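Local coordinates for p-47 protein (Clostridium botulinum E1 str. 'BoNT E Beluga', PDB 5WIX), which is of unknown function but has a tubular lipid-binding (TULIP) fold like that of bactericidal/permeability-increasing protein, which makes lipid binding plausible, at residues Y21-V26 / L205-V210; I25-S30 / D405-N410; I63-E68 / F83-Y88. One frame throughout, in Å; residues are numbered along the deposited sequence.

Contact 1: Y21-V26 / L205-V210; sequences YGWDIV and LCILSV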
ATOM      1  N   TYR A  21      -1.329   6.659   8.149  1.00102.30           N
ATOM      2  CA  TYR A  21      -0.736   7.277   9.330  1.00104.23           C
ATOM      3  C   TYR A  21       0.715   7.669   9.061  1.00107.99           C
ATOM      4  O   TYR A  21       1.635   6.982   9.490  1.00106.53           O
ATOM      5  CB  TYR A  21      -0.800   6.324  10.532  1.00106.83           C
ATOM      6  CG  TYR A  21      -2.203   6.049  11.045  1.00101.07           C
ATOM      7  CD1 TYR A  21      -2.872   6.978  11.831  1.00109.17           C
ATOM      8  CD2 TYR A  21      -2.854   4.863  10.748  1.00 99.66           C
ATOM      9  CE1 TYR A  21      -4.151   6.733  12.302  1.00110.08           C
ATOM     10  CE2 TYR A  21      -4.132   4.611  11.216  1.00106.84           C
ATOM     11  CZ  TYR A  21      -4.775   5.551  11.991  1.00110.99           C
ATOM     12  OH  TYR A  21      -6.045   5.312  12.458  1.00128.50           O
ATOM     13  N   GLY A  22       0.917   8.764   8.333  1.00112.06           N
ATOM     14  CA  GLY A  22       2.251   9.283   8.082  1.00 99.75           C
ATOM     15  C   GLY A  22       3.229   8.373   7.343  1.00 91.23           C
ATOM     16  O   GLY A  22       4.376   8.755   7.106  1.00 97.78           O
ATOM     17  N   TRP A  23       2.789   7.175   6.974  1.00 93.47           N
ATOM     18  CA  TRP A  23       3.632   6.233   6.241  1.00 91.45           C
ATOM     19  C   TRP A  23       3.386   6.304   4.735  1.00 88.09           C
ATOM     20  O   TRP A  23       2.370   6.861   4.303  1.00 85.67           O
ATOM     21  CB  TRP A  23       3.378   4.819   6.756  1.00 98.97           C
ATOM     22  CG  TRP A  23       4.060   4.559   8.045  1.00 96.26           C
ATOM     23  CD1 TRP A  23       3.585   4.819   9.290  1.00 98.23           C
ATOM     24  CD2 TRP A  23       5.359   3.988   8.220  1.00 96.65           C
ATOM     25  NE1 TRP A  23       4.505   4.441  10.235  1.00101.21           N
ATOM     26  CE2 TRP A  23       5.603   3.925   9.603  1.00 95.48           C
ATOM     27  CE3 TRP A  23       6.335   3.514   7.338  1.00101.45           C
ATOM     28  CZ2 TRP A  23       6.785   3.411  10.127  1.00 92.23           C
ATOM     29  CZ3 TRP A  23       7.506   3.006   7.861  1.00103.05           C
ATOM     30  CH2 TRP A  23       7.722   2.957   9.245  1.00 95.11           C
ATOM     31  N   ASP A  24       4.287   5.733   3.934  1.00 81.23           N
ATOM     32  CA  ASP A  24       4.202   5.912   2.463  1.00 89.22           C
ATOM     33  C   ASP A  24       3.405   4.840   1.721  1.00 84.26           C
ATOM     34  O   ASP A  24       2.519   5.143   0.913  1.00 83.29           O
ATOM     35  CB  ASP A  24       5.602   5.974   1.843  1.00 96.03           C
ATOM     36  CG  ASP A  24       6.181   7.366   1.849  1.00 81.43           C
ATOM     37  OD1 ASP A  24       5.394   8.341   1.748  1.00 79.14           O
ATOM     38  OD2 ASP A  24       7.423   7.470   1.960  1.00 70.47           O
ATOM     39  N   ILE A  25       3.771   3.589   1.951  1.00 81.29           N
ATOM     40  CA  ILE A  25       3.015   2.464   1.436  1.00 83.35           C
ATOM     41  C   ILE A  25       2.892   1.462   2.567  1.00 93.65           C
ATOM     42  O   ILE A  25       3.885   1.147   3.228  1.00 96.85           O
ATOM     43  CB  ILE A  25       3.700   1.813   0.216  1.00 79.46           C
ATOM     44  CG1 ILE A  25       3.724   2.770  -0.964  1.00 84.91           C
ATOM     45  CG2 ILE A  25       2.978   0.545  -0.181  1.00 78.99           C
ATOM     46  CD1 ILE A  25       4.221   2.137  -2.241  1.00 92.69           C
ATOM     47  N   VAL A  26       1.678   0.987   2.812  1.00 88.48           N
ATOM     48  CA  VAL A  26       1.440   0.017   3.874  1.00 77.31           C
ATOM     49  C   VAL A  26       0.879  -1.253   3.251  1.00 67.25           C
ATOM     50  O   VAL A  26      -0.055  -1.173   2.444  1.00 77.87           O
ATOM     51  CB  VAL A  26       0.471   0.581   4.931  1.00 70.04           C
ATOM     52  CG1 VAL A  26       0.247  -0.413   6.062  1.00 59.74           C
ATOM     53  CG2 VAL A  26       0.991   1.907   5.463  1.00 62.01           C
ATOM     54  N   LEU A 205       0.780  -6.991   9.366  1.00 91.33           N
ATOM     55  CA  LEU A 205       1.070  -6.062   8.331  1.00 79.48           C
ATOM     56  C   LEU A 205       2.437  -5.423   8.390  1.00 95.07           C
ATOM     57  O   LEU A 205       3.116  -5.468   9.393  1.00 83.32           O
ATOM     58  CB  LEU A 205      -0.007  -4.993   8.351  1.00 78.49           C
ATOM     59  CG  LEU A 205      -0.441  -4.273   9.604  1.00 80.39           C
ATOM     60  CD1 LEU A 205       0.270  -2.945   9.762  1.00 93.02           C
ATOM     61  CD2 LEU A 205      -1.908  -4.076   9.459  1.00 79.97           C
ATOM     62  N   CYS A 206       2.822  -4.817   7.277  1.00100.06           N
ATOM     63  CA  CYS A 206       4.175  -4.345   7.081  1.00102.57           C
ATOM     64  C   CYS A 206       4.182  -2.927   6.475  1.00 85.00           C
ATOM     65  O   CYS A 206       3.537  -2.671   5.459  1.00 85.31           O
ATOM     66  CB  CYS A 206       4.911  -5.349   6.200  1.00 97.22           C
ATOM     67  SG  CYS A 206       6.610  -4.956   5.935  1.00157.48           S
ATOM     68  N   ILE A 207       4.905  -2.012   7.114  1.00 83.42           N
ATOM     69  CA  ILE A 207       4.848  -0.592   6.780  1.00102.02           C
ATOM     70  C   ILE A 207       6.150  -0.078   6.122  1.00116.94           C
ATOM     71  O   ILE A 207       7.236  -0.466   6.551  1.00117.11           O
ATOM     72  CB  ILE A 207       4.564   0.247   8.052  1.00114.16           C
ATOM     73  CG1 ILE A 207       4.114  -0.633   9.208  1.00 97.36           C
ATOM     74  CG2 ILE A 207       3.463   1.233   7.812  1.00136.39           C
ATOM     75  CD1 ILE A 207       3.801   0.184  10.439  1.00107.11           C
ATOM     76  N   LEU A 208       6.051   0.793   5.107  1.00116.16           N
ATOM     77  CA  LEU A 208       7.254   1.348   4.462  1.00104.10           C
ATOM     78  C   LEU A 208       7.245   2.833   4.094  1.00101.64           C
ATOM     79  O   LEU A 208       6.196   3.484   3.981  1.00 89.65           O
ATOM     80  CB  LEU A 208       7.582   0.578   3.158  1.00 86.15           C
ATOM     81  CG  LEU A 208       6.768   0.756   1.859  1.00105.55           C
ATOM     82  CD1 LEU A 208       6.988   2.080   1.183  1.00139.65           C
ATOM     83  CD2 LEU A 208       7.123  -0.313   0.866  1.00110.20           C
ATOM     84  N   SER A 209       8.464   3.312   3.844  1.00102.01           N
ATOM     85  CA  SER A 209       8.747   4.578   3.195  1.00 90.39           C
ATOM     86  C   SER A 209       9.550   4.304   1.928  1.00 99.50           C
ATOM     87  O   SER A 209      10.606   3.663   1.995  1.00104.61           O
ATOM     88  CB  SER A 209       9.528   5.503   4.126  1.00 81.04           C
ATOM     89  OG  SER A 209       8.730   5.846   5.240  1.00109.59           O
ATOM     90  N   VAL A 210       9.112   4.818   0.783  1.00 95.97           N
ATOM     91  CA  VAL A 210       9.789   4.498  -0.476  1.00109.40           C
ATOM     92  C   VAL A 210      10.798   5.550  -0.950  1.00136.77           C
ATOM     93  O   VAL A 210      10.464   6.724  -1.110  1.00140.67           O
ATOM     94  CB  VAL A 210       8.774   4.242  -1.607  1.00 98.07           C
ATOM     95  CG1 VAL A 210       7.904   3.039  -1.276  1.00 97.63           C
ATOM     96  CG2 VAL A 210       7.919   5.479  -1.841  1.00 95.81           C
TER
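Trp23 lies against Ile207 where the chain of 21-26 enters its strand. The CB of Trp23 starts 3.7 Å from Ile207 CG2. At the base of the indole, CG and CD2 meet the same methyl, CD2 at 3.4 Å, and the methyl stands over the five-membered ring, 23° off its normal, a CH-pi contact. Farther out, Leu208 O lies at the edge of the indole, near its plane, 3.4 Å from Trp23 CE3. Trp23 CZ3 reaches Ile207 O (3.7 Å), while NE1 is hydrogen-bonded to Ser220 O. A first torsion of -78°, with CG beside the backbone N, carries the ring to this place. On the same sheet face Val26 lies alongside Ile207, CG2 to CG2 3.5 Å. Ile25 and Leu208 pair on the other face.

The backbone evidence centres on Leu208 O, which accepts two N-H groups. Asp24 N lies 3.0 Å from Leu208 O, nearly along the C=O axis, and Ile25 N 3.2 Å from the same Leu208 O, 40° above the carbonyl plane. Leu208 N returns a bond of 2.9 Å to Ile25 O. The carboxylate of Asp24 adds a weak bond from Val210 N to OD2. Two successive residues facing Leu208 define a classic beta bulge, here where strand 25-30 begins beside the last residues of strand 203-210.

Contact 2: I25-S30 / D405-N410; sequences IVYGCS and DIVNWN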
ATOM      1  N   ILE A  25       3.771   3.589   1.951  1.00 81.29           N
ATOM      2  CA  ILE A  25       3.015   2.464   1.436  1.00 83.35           C
ATOM      3  C   ILE A  25       2.892   1.462   2.567  1.00 93.65           C
ATOM      4  O   ILE A  25       3.885   1.147   3.228  1.00 96.85           O
ATOM      5  CB  ILE A  25       3.700   1.813   0.216  1.00 79.46           C
ATOM      6  CG1 ILE A  25       3.724   2.770  -0.964  1.00 84.91           C
ATOM      7  CG2 ILE A  25       2.978   0.545  -0.181  1.00 78.99           C
ATOM      8  CD1 ILE A  25       4.221   2.137  -2.241  1.00 92.69           C
ATOM      9  N   VAL A  26       1.678   0.987   2.812  1.00 88.48           N
ATOM     10  CA  VAL A  26       1.440   0.017   3.874  1.00 77.31           C
ATOM     11  C   VAL A  26       0.879  -1.253   3.251  1.00 67.25           C
ATOM     12  O   VAL A  26      -0.055  -1.173   2.444  1.00 77.87           O
ATOM     13  CB  VAL A  26       0.471   0.581   4.931  1.00 70.04           C
ATOM     14  CG1 VAL A  26       0.247  -0.413   6.062  1.00 59.74           C
ATOM     15  CG2 VAL A  26       0.991   1.907   5.463  1.00 62.01           C
ATOM     16  N   TYR A  27       1.463  -2.407   3.585  1.00 68.48           N
ATOM     17  CA  TYR A  27       0.925  -3.711   3.148  1.00 90.09           C
ATOM     18  C   TYR A  27       0.310  -4.477   4.312  1.00 92.23           C
ATOM     19  O   TYR A  27       0.747  -4.311   5.450  1.00 71.34           O
ATOM     20  CB  TYR A  27       2.013  -4.567   2.506  1.00 83.63           C
ATOM     21  CG  TYR A  27       2.849  -3.811   1.511  1.00 90.05           C
ATOM     22  CD1 TYR A  27       2.512  -3.782   0.165  1.00 85.93           C
ATOM     23  CD2 TYR A  27       3.962  -3.123   1.924  1.00 79.66           C
ATOM     24  CE1 TYR A  27       3.271  -3.089  -0.755  1.00 85.05           C
ATOM     25  CE2 TYR A  27       4.731  -2.426   1.042  1.00 79.35           C
ATOM     26  CZ  TYR A  27       4.392  -2.405  -0.313  1.00 90.36           C
ATOM     27  OH  TYR A  27       5.178  -1.694  -1.207  1.00 67.26           O
ATOM     28  N   GLY A  28      -0.675  -5.329   4.025  1.00 90.10           N
ATOM     29  CA  GLY A  28      -1.345  -6.087   5.073  1.00 93.31           C
ATOM     30  C   GLY A  28      -1.927  -7.434   4.662  1.00101.07           C
ATOM     31  O   GLY A  28      -2.363  -7.621   3.519  1.00115.30           O
ATOM     32  N   CYS A  29      -1.933  -8.379   5.602  1.00 83.22           N
ATOM     33  CA  CYS A  29      -2.471  -9.723   5.346  1.00 82.17           C
ATOM     34  C   CYS A  29      -3.263 -10.335   6.527  1.00 83.60           C
ATOM     35  O   CYS A  29      -2.930 -10.156   7.701  1.00 70.87           O
ATOM     36  CB  CYS A  29      -1.333 -10.675   4.948  1.00 69.64           C
ATOM     37  SG  CYS A  29      -1.888 -12.310   4.358  1.00 83.31           S
ATOM     38  N   SER A  30      -4.313 -11.073   6.180  1.00 85.02           N
ATOM     39  CA  SER A  30      -5.154 -11.762   7.148  1.00 84.98           C
ATOM     40  C   SER A  30      -4.368 -12.847   7.859  1.00 95.84           C
ATOM     41  O   SER A  30      -3.657 -13.627   7.219  1.00 95.51           O
ATOM     42  CB  SER A  30      -6.378 -12.370   6.450  1.00 92.90           C
ATOM     43  OG  SER A  30      -7.194 -13.132   7.327  1.00 97.52           O
ATOM     44  N   ASP A 405       3.767  -6.548  -6.575  1.00 88.16           N
ATOM     45  CA  ASP A 405       5.082  -6.034  -6.980  1.00103.06           C
ATOM     46  C   ASP A 405       6.109  -6.092  -5.859  1.00 90.06           C
ATOM     47  O   ASP A 405       7.192  -6.666  -6.012  1.00 97.85           O
ATOM     48  CB  ASP A 405       4.950  -4.592  -7.494  1.00109.73           C
ATOM     49  CG  ASP A 405       6.221  -4.079  -8.164  1.00107.13           C
ATOM     50  OD1 ASP A 405       6.531  -4.537  -9.286  1.00120.40           O
ATOM     51  OD2 ASP A 405       6.890  -3.197  -7.588  1.00100.94           O
ATOM     52  N   ILE A 406       5.768  -5.491  -4.732  1.00 79.02           N
ATOM     53  CA  ILE A 406       6.712  -5.440  -3.625  1.00 93.83           C
ATOM     54  C   ILE A 406       6.525  -6.591  -2.610  1.00 99.41           C
ATOM     55  O   ILE A 406       7.410  -7.449  -2.469  1.00 97.62           O
ATOM     56  CB  ILE A 406       6.621  -4.093  -2.917  1.00 78.64           C
ATOM     57  CG1 ILE A 406       6.823  -2.993  -3.946  1.00 85.77           C
ATOM     58  CG2 ILE A 406       7.684  -3.997  -1.866  1.00 71.90           C
ATOM     59  CD1 ILE A 406       8.128  -3.126  -4.681  1.00 94.40           C
ATOM     60  N   VAL A 407       5.386  -6.630  -1.920  1.00 71.75           N
ATOM     61  CA  VAL A 407       5.185  -7.680  -0.933  1.00 92.53           C
ATOM     62  C   VAL A 407       4.262  -8.776  -1.422  1.00 91.45           C
ATOM     63  O   VAL A 407       3.100  -8.523  -1.745  1.00 90.39           O
ATOM     64  CB  VAL A 407       4.615  -7.140   0.385  1.00 86.15           C
ATOM     65  CG1 VAL A 407       4.353  -8.278   1.322  1.00 75.22           C
ATOM     66  CG2 VAL A 407       5.577  -6.158   1.026  1.00 80.13           C
ATOM     67  N   ASN A 408       4.802  -9.991  -1.476  1.00107.02           N
ATOM     68  CA  ASN A 408       4.008 -11.194  -1.685  1.00114.50           C
ATOM     69  C   ASN A 408       3.961 -11.960  -0.392  1.00109.95           C
ATOM     70  O   ASN A 408       4.976 -12.492   0.058  1.00108.26           O
ATOM     71  CB  ASN A 408       4.598 -12.077  -2.786  1.00121.71           C
ATOM     72  CG  ASN A 408       4.839 -11.326  -4.066  1.00122.25           C
ATOM     73  OD1 ASN A 408       3.914 -11.080  -4.838  1.00133.85           O
ATOM     74  ND2 ASN A 408       6.090 -10.954  -4.303  1.00114.98           N
ATOM     75  N   TRP A 409       2.792 -12.010   0.225  1.00113.41           N
ATOM     76  CA  TRP A 409       2.658 -12.720   1.492  1.00107.62           C
ATOM     77  C   TRP A 409       2.741 -14.225   1.296  1.00105.88           C
ATOM     78  O   TRP A 409       2.039 -14.792   0.451  1.00101.06           O
ATOM     79  CB  TRP A 409       1.346 -12.362   2.174  1.00 80.43           C
ATOM     80  CG  TRP A 409       1.250 -10.933   2.524  1.00 81.20           C
ATOM     81  CD1 TRP A 409       0.577  -9.964   1.837  1.00 85.40           C
ATOM     82  CD2 TRP A 409       1.852 -10.285   3.649  1.00 85.67           C
ATOM     83  NE1 TRP A 409       0.717  -8.755   2.469  1.00 91.70           N
ATOM     84  CE2 TRP A 409       1.493  -8.922   3.582  1.00 76.11           C
ATOM     85  CE3 TRP A 409       2.644 -10.724   4.717  1.00 92.60           C
ATOM     86  CZ2 TRP A 409       1.905  -7.996   4.536  1.00 89.02           C
ATOM     87  CZ3 TRP A 409       3.057  -9.803   5.658  1.00 96.21           C
ATOM     88  CH2 TRP A 409       2.687  -8.455   5.565  1.00 94.53           C
ATOM     89  N   ASN A 410       3.606 -14.856   2.088  1.00104.28           N
ATOM     90  CA  ASN A 410       3.836 -16.298   2.031  1.00115.22           C
ATOM     91  C   ASN A 410       4.430 -16.728   0.705  1.00121.10           C
ATOM     92  O   ASN A 410       4.164 -17.838   0.239  1.00125.32           O
ATOM     93  CB  ASN A 410       2.539 -17.072   2.279  1.00124.72           C
ATOM     94  CG  ASN A 410       1.877 -16.692   3.582  1.00132.05           C
ATOM     95  OD1 ASN A 410       2.306 -17.121   4.658  1.00143.87           O
ATOM     96  ND2 ASN A 410       0.815 -15.894   3.497  1.00118.59           N
TER
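Face-to-face packing of two beta sheets brings strand 25-30 over strand 407-409, an edge strand of another sheet. The short axes run parallel within 8° and approach to 8.5 Å, wider than paired strands of one sheet, and the contact is made mainly through side chains. Tyr27 lays one ring face on Val407: the CG2 methyl is 3.6 Å from the ring centroid and 16° off the normal. Beyond it, the Tyr27 OH reaches the branch point of Ile406, 3.3 Å from CB.

Trp409 stands between Cys29 and Val407. Its five-membered ring takes Cys29 CB almost directly over one face, 3.4 Å from the centroid, and Val407, two residues earlier on the same strand, puts CG1 over the opposite face. With Cys29 SG anti to the backbone N (chi1 -171°), the sulfur also sits above this ring, 4.3 Å from the centroid. The indole edge points at the backbone of Tyr27, whose C is 3.9 Å from Trp409 CZ2. Tyr204 packs its ring against Trp409, and Val234 borders Cys29 and Trp409. The contact is largely apolar, so dispersion probably contributes most, and carbon on both faces probably limits tilting of the indole.

Contact 3: I63-E68 / F83-Y88; sequences IFDNWE and FIKEGY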
ATOM      1  N   ILE A  63       7.012 -32.679  19.598  1.00122.38           N
ATOM      2  CA  ILE A  63       6.521 -32.914  18.240  1.00122.16           C
ATOM      3  C   ILE A  63       5.222 -32.152  17.997  1.00122.04           C
ATOM      4  O   ILE A  63       4.232 -32.332  18.714  1.00117.24           O
ATOM      5  CB  ILE A  63       6.302 -34.410  17.953  1.00128.26           C
ATOM      6  CG1 ILE A  63       7.648 -35.106  17.721  1.00133.96           C
ATOM      7  CG2 ILE A  63       5.401 -34.596  16.739  1.00120.85           C
ATOM      8  CD1 ILE A  63       7.541 -36.602  17.441  1.00136.79           C
ATOM      9  N   PHE A  64       5.236 -31.315  16.963  1.00126.66           N
ATOM     10  CA  PHE A  64       4.203 -30.306  16.777  1.00121.88           C
ATOM     11  C   PHE A  64       3.019 -30.710  15.906  1.00116.20           C
ATOM     12  O   PHE A  64       3.185 -31.277  14.824  1.00117.13           O
ATOM     13  CB  PHE A  64       4.828 -29.049  16.190  1.00118.74           C
ATOM     14  CG  PHE A  64       5.774 -28.359  17.118  1.00120.80           C
ATOM     15  CD1 PHE A  64       5.302 -27.630  18.197  1.00120.83           C
ATOM     16  CD2 PHE A  64       7.138 -28.439  16.912  1.00119.09           C
ATOM     17  CE1 PHE A  64       6.176 -26.995  19.046  1.00122.63           C
ATOM     18  CE2 PHE A  64       8.014 -27.800  17.758  1.00120.19           C
ATOM     19  CZ  PHE A  64       7.534 -27.079  18.827  1.00123.61           C
ATOM     20  N   ASP A  65       1.827 -30.379  16.402  1.00116.00           N
ATOM     21  CA  ASP A  65       0.565 -30.557  15.690  1.00124.77           C
ATOM     22  C   ASP A  65       0.255 -29.356  14.775  1.00126.94           C
ATOM     23  O   ASP A  65       0.028 -29.512  13.573  1.00120.83           O
ATOM     24  CB  ASP A  65      -0.569 -30.767  16.705  1.00136.69           C
ATOM     25  CG  ASP A  65      -1.899 -31.095  16.049  1.00153.85           C
ATOM     26  OD1 ASP A  65      -1.946 -32.050  15.245  1.00163.69           O
ATOM     27  OD2 ASP A  65      -2.898 -30.400  16.341  1.00157.44           O
ATOM     28  N   ASN A  66       0.262 -28.157  15.353  1.00133.79           N
ATOM     29  CA  ASN A  66      -0.074 -26.936  14.630  1.00128.12           C
ATOM     30  C   ASN A  66       0.433 -25.695  15.367  1.00123.73           C
ATOM     31  O   ASN A  66       0.575 -25.719  16.596  1.00129.34           O
ATOM     32  CB  ASN A  66      -1.588 -26.837  14.437  1.00129.09           C
ATOM     33  CG  ASN A  66      -1.981 -25.750  13.456  1.00133.40           C
ATOM     34  OD1 ASN A  66      -1.285 -25.508  12.467  1.00131.78           O
ATOM     35  ND2 ASN A  66      -3.098 -25.081  13.731  1.00135.92           N
ATOM     36  N   TRP A  67       0.731 -24.625  14.625  1.00107.10           N
ATOM     37  CA  TRP A  67       0.928 -23.302  15.233  1.00 90.67           C
ATOM     38  C   TRP A  67      -0.138 -22.358  14.687  1.00 95.56           C
ATOM     39  O   TRP A  67      -0.562 -22.470  13.530  1.00108.63           O
ATOM     40  CB  TRP A  67       2.322 -22.721  14.966  1.00 84.98           C
ATOM     41  CG  TRP A  67       3.474 -23.546  15.444  1.00 91.41           C
ATOM     42  CD1 TRP A  67       3.427 -24.820  15.916  1.00108.58           C
ATOM     43  CD2 TRP A  67       4.849 -23.156  15.485  1.00 85.98           C
ATOM     44  NE1 TRP A  67       4.684 -25.251  16.251  1.00117.12           N
ATOM     45  CE2 TRP A  67       5.582 -24.244  15.994  1.00102.09           C
ATOM     46  CE3 TRP A  67       5.541 -21.996  15.144  1.00 88.99           C
ATOM     47  CZ2 TRP A  67       6.957 -24.209  16.172  1.00101.14           C
ATOM     48  CZ3 TRP A  67       6.910 -21.959  15.315  1.00 91.91           C
ATOM     49  CH2 TRP A  67       7.601 -23.058  15.824  1.00 99.40           C
ATOM     50  N   GLU A  68      -0.564 -21.419  15.521  1.00 92.20           N
ATOM     51  CA  GLU A  68      -1.707 -20.583  15.188  1.00 98.49           C
ATOM     52  C   GLU A  68      -1.500 -19.187  15.742  1.00 99.52           C
ATOM     53  O   GLU A  68      -1.491 -18.978  16.959  1.00102.17           O
ATOM     54  CB  GLU A  68      -2.997 -21.203  15.733  1.00114.06           C
ATOM     55  CG  GLU A  68      -4.267 -20.421  15.466  1.00107.94           C
ATOM     56  CD  GLU A  68      -5.470 -21.065  16.135  1.00113.47           C
ATOM     57  OE1 GLU A  68      -5.588 -22.310  16.078  1.00109.48           O
ATOM     58  OE2 GLU A  68      -6.283 -20.329  16.735  1.00114.90           O
ATOM     59  N   PHE A  83       0.367 -25.976  19.524  1.00106.74           N
ATOM     60  CA  PHE A  83      -0.297 -27.246  19.792  1.00 97.33           C
ATOM     61  C   PHE A  83       0.715 -28.390  19.714  1.00112.76           C
ATOM     62  O   PHE A  83       1.218 -28.708  18.634  1.00116.41           O
ATOM     63  CB  PHE A  83      -1.436 -27.518  18.796  1.00 94.10           C
ATOM     64  CG  PHE A  83      -2.561 -26.505  18.823  1.00110.93           C
ATOM     65  CD1 PHE A  83      -3.839 -26.887  19.213  1.00114.31           C
ATOM     66  CD2 PHE A  83      -2.358 -25.194  18.411  1.00108.96           C
ATOM     67  CE1 PHE A  83      -4.885 -25.974  19.216  1.00118.82           C
ATOM     68  CE2 PHE A  83      -3.399 -24.276  18.417  1.00112.65           C
ATOM     69  CZ  PHE A  83      -4.663 -24.666  18.815  1.00116.20           C
ATOM     70  N   ILE A  84       1.016 -29.009  20.851  1.00116.78           N
ATOM     71  CA  ILE A  84       1.835 -30.211  20.845  1.00111.33           C
ATOM     72  C   ILE A  84       0.898 -31.400  20.808  1.00130.52           C
ATOM     73  O   ILE A  84      -0.143 -31.367  21.455  1.00149.13           O
ATOM     74  CB  ILE A  84       2.744 -30.283  22.079  1.00100.94           C
ATOM     75  CG1 ILE A  84       3.151 -28.869  22.513  1.00102.76           C
ATOM     76  CG2 ILE A  84       3.948 -31.173  21.805  1.00 98.42           C
ATOM     77  CD1 ILE A  84       4.290 -28.809  23.512  1.00 93.00           C
ATOM     78  N   LYS A  85       1.230 -32.439  20.048  1.00137.83           N
ATOM     79  CA  LYS A  85       0.379 -33.628  20.053  1.00153.18           C
ATOM     80  C   LYS A  85       1.170 -34.891  20.414  1.00153.13           C
ATOM     81  O   LYS A  85       0.596 -35.962  20.602  1.00154.20           O
ATOM     82  CB  LYS A  85      -0.321 -33.798  18.703  1.00156.97           C
ATOM     83  CG  LYS A  85      -1.726 -34.384  18.825  1.00167.09           C
ATOM     84  CD  LYS A  85      -2.804 -33.400  18.379  1.00169.86           C
ATOM     85  CE  LYS A  85      -4.203 -33.970  18.607  1.00171.55           C
ATOM     86  NZ  LYS A  85      -5.261 -33.184  17.905  1.00169.35           N
ATOM     87  N   GLU A  86       2.485 -34.750  20.515  1.00147.91           N
ATOM     88  CA  GLU A  86       3.351 -35.816  21.005  1.00147.27           C
ATOM     89  C   GLU A  86       4.588 -35.184  21.612  1.00139.00           C
ATOM     90  O   GLU A  86       5.052 -34.151  21.146  1.00135.08           O
ATOM     91  CB  GLU A  86       3.742 -36.789  19.887  1.00159.16           C
ATOM     92  CG  GLU A  86       4.514 -38.017  20.381  1.00167.22           C
ATOM     93  CD  GLU A  86       5.221 -38.779  19.268  1.00168.65           C
ATOM     94  OE1 GLU A  86       4.733 -38.764  18.117  1.00162.50           O
ATOM     95  OE2 GLU A  86       6.272 -39.395  19.553  1.00172.29           O
ATOM     96  N   GLY A  87       5.122 -35.793  22.660  1.00146.63           N
ATOM     97  CA  GLY A  87       6.320 -35.260  23.270  1.00152.90           C
ATOM     98  C   GLY A  87       6.547 -35.615  24.725  1.00154.92           C
ATOM     99  O   GLY A  87       5.709 -36.255  25.372  1.00156.38           O
ATOM    100  N   TYR A  88       7.703 -35.200  25.234  1.00147.55           N
ATOM    101  CA  TYR A  88       8.025 -35.403  26.634  1.00136.05           C
ATOM    102  C   TYR A  88       8.944 -34.310  27.157  1.00129.14           C
ATOM    103  O   TYR A  88       9.384 -33.434  26.407  1.00132.60           O
ATOM    104  CB  TYR A  88       8.641 -36.795  26.855  1.00137.16           C
ATOM    105  CG  TYR A  88      10.135 -36.966  26.589  1.00147.40           C
ATOM    106  CD1 TYR A  88      11.089 -36.581  27.531  1.00150.69           C
ATOM    107  CD2 TYR A  88      10.586 -37.586  25.431  1.00153.49           C
ATOM    108  CE1 TYR A  88      12.446 -36.758  27.303  1.00152.17           C
ATOM    109  CE2 TYR A  88      11.945 -37.773  25.197  1.00157.36           C
ATOM    110  CZ  TYR A  88      12.869 -37.358  26.138  1.00150.09           C
ATOM    111  OH  TYR A  88      14.218 -37.539  25.920  1.00141.18           O
TER
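Ile63 pairs with Glu86, the residue at the corner between strands 78-85 and 87-91, and the main-chain bonds around them are the chief evidence for the register. Ile63 N gives its hydrogen to Glu86 O at 2.9 Å, tilted 26° from the carbonyl plane. Ile63 O takes Lys85 N at 3.3 Å and, more weakly, Glu86 N, so this carbonyl serves two successive amides. Phe83 O does the same nearer the hairpin turn: Asp65 N lies 2.9 Å from it, and Asn66 N makes a weak second bond. Phe83 N is satisfied by Asn66 O at 2.9 Å. Each shared carbonyl marks a classic beta bulge, one with Lys85 and Glu86 facing Ile63, the other with Asp65 and Asn66 facing Phe83. Further backbone bonds join Ile84 to Gly100 and Glu68 to Lys81.

Asp65 and Lys85 lie side by side. Asp65 CG is anti to the backbone N (chi1 -174°) and comes 3.4 Å from Lys85 CD, yet the charged ends form just a long salt bridge, Asp65 OD2 to Lys85 NZ 4.0 Å, probably a modest attraction. Phe83 CZ is 3.7 Å from Glu68 OE1, with carboxylate and ring planes 27° apart. Ile63 CD1 packs against the carboxylate of Glu86.

Each segment turns a corner, at Asp65 and at Glu86, separating strand pieces of different sheets or faces. Phe64, with Trp67 CZ2 over one ring face, packs on Ile82 and meets Phe49 of strand 48-53 edge-to-face. Trp67, Asn66 and Glu68 touch Ile42, Lys39 and Asn35 of helix 31-42.

In the fold
Contacts 1 and 2 start from the same N-terminal strand, 25-30, and their centres are 11 Å apart. Contact 1 ties it to its sheet neighbour, strand 203-210; contact 2 packs it on strand 407-409, and Tyr27 N probably hydrogen-bonds to Cys206 O, 2.8 Å away, to join the two. Contact 3 is remote, its centre 36 Å from that of contact 1 and 29 Å from that of contact 2. Along the chain its hairpin falls between the paired segments of both others. Contact 2 lays the six-stranded sheet on the branched or curled sheet that holds 407-409 and, farther along, the hairpin; it also joins the chain's start to its late part. Contact 3 lies about 36 Å from the chain's centre.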